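L-asparaginase I (Vibrio cholerae, PDB 2OCD) probably catalyses the hydrolysis of L-asparagine to L-aspartate and ammonium, working in the cytoplasm as a homotetramer. Local coordinates at residues Ser99-Ser102 / Phe103-Asn107; Thr217-Pro220 / Gly221-His224; Gln328-Leu331 / Arg332-Thr336. One frame throughout, in Å; residues are numbered along the deposited sequence.

Interaction 1: residues Ser99-Ser102 / Phe103-Asn107; sequences SALS and FMFEN
Met104 N and Phe105 N reach back one turn to Ala100 O and Leu101 O at 3.1 and 3.0 Å, the regular i to i+4 bonds of an alpha helix, whereas the bond from Phe103 N to Ser99 O is weak. Ser99 O has a firmer partner in Ser102 OG, 2.7 Å away, which lies in the carbonyl plane on a lone pair. The chi1 of Ser102, 77°, sets its hydroxyl between the backbone N and the carbonyl carbon, folded back along the helix toward that oxygen. In the same place OG sits 3.4 Å above one face of the Phe103 ring, offset toward the rim. Asn159 is a further partner of this hydroxyl. Residues Ser99 to Met104 end helix 94-104 in the asparaginase N-terminal region; Phe105 is the first to leave helical angles, at phi/psi -89°/134°, and the chain passes directly into the short strand 105-106. Further round the helix, Leu101 and Phe105 run side by side in the same direction, with Leu101 CB 4.0 Å from Phe105 CE2. Leu101 CD2 also meets the selenium of Met104 at 4.2 Å, the selenomethionine chain being bent at its last torsion. Helix 65-78 packs against Met104 and Phe105, and helix 303-315 against Phe103.

Interaction 2: residues Thr217-Pro220 / Gly221-His224; sequences TMYP and GISH
Tyr219 and Ile222 are the first and last residues of a type II beta turn with Pro220 and Gly221 at its corners: the CA atoms of Tyr219 and Ile222 lie 5.5 Å apart, and Ile222 N donates to Tyr219 O at 3.2 Å. Gly221 takes the third position with a phi of 81°, a conformation that favours glycine. The side chains of Tyr219 and Ile222 cross at about a right angle. Ile222 CB stands 3.7 Å from the centroid of the Tyr219 ring and 9° off its normal, a CH-pi contact over the middle of the face. The chi1 of Tyr219, 47°, folds the ring back over its own turn, and Ile222 CG1 runs on toward CE2 and CZ. The other branch, Ile222 CG2, meets Met218 SE at 3.9 Å, so the isoleucine lies between ring and selenium. At the ring's far end a water donates to Tyr219 OH at 2.6 Å and accepts from Ser223 N at 2.7 Å, bridging the turn to the following residue. Tyr219 OH also bonds Ile213 O of the second subunit, whose Leu307 packs on the ring, while Trp68 of that subunit packs on Pro220. Ser223 is the N-cap of helix 224-231, its OG making a weak bond to Val226 N. The arrangement is a beta-turn connection from strand 213-217 of the C-terminal domain's parallel sheet into a capped helix, placed at a subunit interface.

Interaction 3: residues Gln328-Leu331 / Arg332-Thr336; sequences QQVL and RGEMT
Leu331 and Glu334 meet in the C-terminal tail after helix 320-327, where the chain doubles back: CA directions 328 to 331 and 332 to 335 are 141° apart. The turn is held by a carboxylate gripping consecutive backbone N-H groups. Leu331 N donates to Glu334 OE2 at 3.0 Å on the syn side, slightly out of the carboxylate plane, and Arg332 N reaches Glu334 OE1 at 2.6 Å on its syn lone pair. With CG between the backbone N and the carbonyl carbon and a bend at chi2, the glutamate curls back into the turn, and Lys309 adds a salt bridge to OE2, which would be expected to favour the charged form. Gly333, in the bend, has a positive phi, a conformation that favours glycine.

The apolar contact joins Val330 and Met335, whose side chains pass one another antiparallel, with Val330 CG2 4.0 Å from Met335 CE. That methyl, at the end of an extended chain, also comes to 3.2 Å from Gln329 O.

Among the charged groups, Arg332, whose NE is hydrogen-bonded to Phe105 O, folds over its preceding peptide: NH1 donates to Leu331 O at 2.9 Å, with the oxygen 8° from the guanidinium plane but NH1 60° out of the carbonyl plane.

How the interactions relate
Interactions 1 and 3 touch, with centres 12 Å apart, although far separated in sequence: the tail's Arg332 spans the end of helix 94-104, its NE 3.0 Å from Phe105 O and its NH2 making a weak bond to Phe103 O. Helix 303-315 packs against both. Interaction 2 stands apart, its centre 33 Å from that of interaction 1 and 29 Å from that of interaction 3, and alone of the three it meets another subunit. The touching residues of interaction 1 are all buried, and it relies on helical backbone bonds; interaction 2 is mostly buried and dominated by ring packing; interaction 3 is partly exposed and depends on charged side chains binding backbone groups.

Interaction 1: residues Ser99-Ser102 / Phe103-Asn107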
# COMPACT_ATOMS: atom_id res chain seq x y z
N SER B 99 3.81 -26.45 -6.30
CA SER B 99 5.20 -26.56 -6.58
C SER B 99 5.60 -27.92 -7.13
O SER B 99 6.26 -28.02 -8.19
CB SER B 99 5.97 -26.27 -5.31
OG SER B 99 5.94 -24.88 -5.03
N ALA B 100 5.29 -28.95 -6.36
CA ALA B 100 5.54 -30.35 -6.75
C ALA B 100 5.12 -30.61 -8.18
O ALA B 100 5.92 -31.13 -8.98
CB ALA B 100 4.78 -31.30 -5.82
N LEU B 101 3.86 -30.26 -8.48
CA LEU B 101 3.28 -30.50 -9.79
C LEU B 101 3.99 -29.73 -10.89
O LEU B 101 3.99 -30.21 -12.04
CB LEU B 101 1.78 -30.15 -9.82
CG LEU B 101 0.89 -30.99 -8.88
CD1 LEU B 101 -0.51 -30.41 -8.74
CD2 LEU B 101 0.85 -32.51 -9.31
N SER B 102 4.54 -28.54 -10.59
CA SER B 102 5.23 -27.78 -11.61
C SER B 102 6.38 -28.60 -12.16
O SER B 102 6.55 -28.66 -13.39
CB SER B 102 5.71 -26.42 -11.13
OG SER B 102 6.87 -26.52 -10.36
N PHE B 103 7.13 -29.28 -11.29
CA PHE B 103 8.25 -30.12 -11.76
C PHE B 103 7.82 -31.46 -12.36
O PHE B 103 8.40 -31.90 -13.37
CB PHE B 103 9.29 -30.30 -10.68
CG PHE B 103 9.84 -29.02 -10.25
CD1 PHE B 103 10.68 -28.32 -11.10
CD2 PHE B 103 9.42 -28.43 -9.06
CE1 PHE B 103 11.17 -27.12 -10.76
CE2 PHE B 103 9.90 -27.20 -8.70
CZ PHE B 103 10.78 -26.52 -9.57
N MSE B 104 6.79 -32.07 -11.78
CA MSE B 104 6.28 -33.32 -12.26
C MSE B 104 5.76 -33.28 -13.67
O MSE B 104 5.85 -34.29 -14.38
CB MSE B 104 5.16 -33.82 -11.36
CG MSE B 104 5.71 -34.32 -10.03
SE MSE B 104 4.35 -34.82 -8.74
CE MSE B 104 3.86 -36.51 -9.57
N PHE B 105 5.17 -32.15 -14.07
CA PHE B 105 4.64 -32.02 -15.41
C PHE B 105 5.72 -31.50 -16.31
O PHE B 105 6.38 -30.53 -16.01
CB PHE B 105 3.45 -31.06 -15.50
CG PHE B 105 2.24 -31.48 -14.73
CD1 PHE B 105 1.83 -32.80 -14.70
CD2 PHE B 105 1.44 -30.54 -14.11
CE1 PHE B 105 0.71 -33.17 -14.00
CE2 PHE B 105 0.32 -30.91 -13.44
CZ PHE B 105 -0.04 -32.22 -13.37
N GLU B 106 5.83 -32.13 -17.46
CA GLU B 106 6.84 -31.82 -18.42
C GLU B 106 6.15 -31.52 -19.76
O GLU B 106 5.34 -32.31 -20.24
CB GLU B 106 7.79 -33.02 -18.46
CG GLU B 106 8.47 -33.28 -19.75
CD GLU B 106 9.83 -33.94 -19.51
OE1 GLU B 106 10.73 -33.22 -18.98
OE2 GLU B 106 10.00 -35.15 -19.83
N ASN B 107 6.45 -30.35 -20.32
CA ASN B 107 5.82 -29.86 -21.55
C ASN B 107 4.33 -29.71 -21.41
O ASN B 107 3.57 -30.09 -22.28
CB ASN B 107 6.16 -30.75 -22.76
CG ASN B 107 7.66 -30.94 -22.94
OD1 ASN B 107 8.47 -30.04 -22.65
ND2 ASN B 107 8.04 -32.12 -23.39

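Interaction 2: residues Thr217-Pro220 / Gly221-His224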
# COMPACT_ATOMS: atom_id res chain seq x y z
N THR B 217 17.85 -24.35 9.69
CA THR B 217 17.73 -22.93 9.87
C THR B 217 18.92 -22.52 10.75
O THR B 217 19.02 -22.91 11.90
CB THR B 217 16.44 -22.52 10.61
OG1 THR B 217 15.31 -23.18 10.03
CG2 THR B 217 16.26 -20.99 10.56
N MSE B 218 19.80 -21.71 10.20
CA MSE B 218 20.93 -21.30 10.96
C MSE B 218 20.44 -20.28 11.97
O MSE B 218 19.54 -19.50 11.69
CB MSE B 218 21.97 -20.65 10.08
CG MSE B 218 22.45 -21.50 8.97
SE MSE B 218 23.74 -22.83 9.49
CE MSE B 218 24.51 -23.22 7.74
N TYR B 219 21.04 -20.30 13.13
CA TYR B 219 20.90 -19.24 14.07
C TYR B 219 22.28 -19.06 14.63
O TYR B 219 23.12 -19.90 14.42
CB TYR B 219 19.91 -19.60 15.16
CG TYR B 219 20.10 -20.97 15.77
CD1 TYR B 219 20.93 -21.14 16.87
CD2 TYR B 219 19.43 -22.09 15.24
CE1 TYR B 219 21.08 -22.35 17.49
CE2 TYR B 219 19.59 -23.35 15.81
CZ TYR B 219 20.41 -23.47 16.97
OH TYR B 219 20.62 -24.71 17.57
N PRO B 220 22.52 -17.95 15.32
CA PRO B 220 23.86 -17.70 15.83
C PRO B 220 24.22 -18.75 16.85
O PRO B 220 23.39 -19.09 17.70
CB PRO B 220 23.74 -16.33 16.49
CG PRO B 220 22.49 -15.74 15.91
CD PRO B 220 21.60 -16.88 15.71
N GLY B 221 25.44 -19.27 16.76
CA GLY B 221 25.89 -20.33 17.65
C GLY B 221 25.46 -21.75 17.29
O GLY B 221 25.82 -22.67 18.00
N ILE B 222 24.73 -21.95 16.20
CA ILE B 222 24.16 -23.25 15.90
C ILE B 222 25.32 -24.24 15.88
O ILE B 222 26.30 -24.00 15.20
CB ILE B 222 23.32 -23.28 14.55
CG1 ILE B 222 22.76 -24.69 14.25
CG2 ILE B 222 24.13 -22.77 13.35
CD1 ILE B 222 21.84 -24.76 13.08
N SER B 223 25.21 -25.33 16.64
CA SER B 223 26.36 -26.22 16.82
C SER B 223 26.33 -27.32 15.77
O SER B 223 25.25 -27.84 15.40
CB SER B 223 26.40 -26.83 18.21
OG SER B 223 25.38 -27.80 18.38
N HIS B 224 27.52 -27.68 15.31
CA HIS B 224 27.69 -28.71 14.28
C HIS B 224 27.21 -30.06 14.79
O HIS B 224 26.95 -30.93 14.01
CB HIS B 224 29.16 -28.80 13.86
CG HIS B 224 30.05 -29.23 14.97
ND1 HIS B 224 30.27 -30.56 15.28
CD2 HIS B 224 30.72 -28.51 15.90
CE1 HIS B 224 31.06 -30.64 16.33
NE2 HIS B 224 31.35 -29.41 16.73
O HOH W 1 23.01 -25.54 18.24

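Interaction 3: residues Gln328-Leu331 / Arg332-Thr336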
# COMPACT_ATOMS: atom_id res chain seq x y z
N GLN B 328 20.63 -26.25 -10.19
CA GLN B 328 21.13 -24.92 -10.55
C GLN B 328 20.60 -24.44 -11.90
O GLN B 328 21.02 -23.41 -12.40
CB GLN B 328 22.67 -24.94 -10.57
CG GLN B 328 23.28 -25.13 -9.18
CD GLN B 328 24.82 -25.39 -9.21
OE1 GLN B 328 25.25 -26.51 -9.49
NE2 GLN B 328 25.62 -24.37 -8.86
N GLN B 329 19.71 -25.19 -12.50
CA GLN B 329 19.17 -24.78 -13.77
C GLN B 329 17.67 -24.49 -13.62
O GLN B 329 17.01 -25.12 -12.78
CB GLN B 329 19.48 -25.86 -14.81
CG GLN B 329 18.67 -25.83 -16.09
CD GLN B 329 18.94 -27.08 -16.96
OE1 GLN B 329 19.31 -28.16 -16.45
NE2 GLN B 329 18.77 -26.93 -18.26
N VAL B 330 17.19 -23.48 -14.36
CA VAL B 330 15.83 -23.01 -14.29
C VAL B 330 15.02 -24.01 -15.05
O VAL B 330 15.23 -24.19 -16.24
CB VAL B 330 15.61 -21.58 -14.89
CG1 VAL B 330 14.15 -21.17 -14.77
CG2 VAL B 330 16.49 -20.55 -14.22
N LEU B 331 14.10 -24.69 -14.40
CA LEU B 331 13.42 -25.75 -15.12
C LEU B 331 11.98 -25.34 -15.43
O LEU B 331 11.46 -25.75 -16.47
CB LEU B 331 13.51 -27.08 -14.35
CG LEU B 331 14.93 -27.66 -14.08
CD1 LEU B 331 14.93 -29.01 -13.35
CD2 LEU B 331 15.66 -27.80 -15.42
N ARG B 332 11.36 -24.53 -14.55
CA ARG B 332 9.96 -24.14 -14.70
C ARG B 332 9.65 -22.76 -14.15
O ARG B 332 8.56 -22.52 -13.60
CB ARG B 332 9.01 -25.14 -14.04
CG ARG B 332 9.22 -26.62 -14.38
CD ARG B 332 8.54 -27.13 -15.66
NE ARG B 332 8.65 -28.60 -15.66
CZ ARG B 332 9.75 -29.27 -16.00
NH1 ARG B 332 10.83 -28.63 -16.44
NH2 ARG B 332 9.78 -30.60 -15.90
N GLY B 333 10.61 -21.85 -14.34
CA GLY B 333 10.46 -20.45 -13.95
C GLY B 333 10.47 -20.23 -12.43
O GLY B 333 10.08 -19.16 -11.97
N GLU B 334 10.93 -21.23 -11.68
CA GLU B 334 10.92 -21.21 -10.18
C GLU B 334 11.95 -20.29 -9.54
O GLU B 334 11.94 -20.07 -8.30
CB GLU B 334 11.17 -22.62 -9.59
CG GLU B 334 12.57 -23.18 -9.82
CD GLU B 334 12.78 -23.91 -11.19
OE1 GLU B 334 11.88 -23.92 -12.07
OE2 GLU B 334 13.88 -24.48 -11.41
N MSE B 335 12.85 -19.77 -10.37
CA MSE B 335 13.93 -18.97 -9.88
C MSE B 335 14.56 -18.26 -11.03
O MSE B 335 14.36 -18.62 -12.17
CB MSE B 335 14.98 -19.84 -9.20
CG MSE B 335 15.81 -20.61 -10.17
SE MSE B 335 16.96 -21.95 -9.37
CE MSE B 335 17.77 -22.58 -11.01
N THR B 336 15.39 -17.29 -10.71
CA THR B 336 16.10 -16.53 -11.70
C THR B 336 17.61 -16.53 -11.36
O THR B 336 18.00 -16.35 -10.19
CB THR B 336 15.49 -15.13 -11.78
OG1 THR B 336 16.08 -14.42 -12.84
CG2 THR B 336 15.72 -14.32 -10.49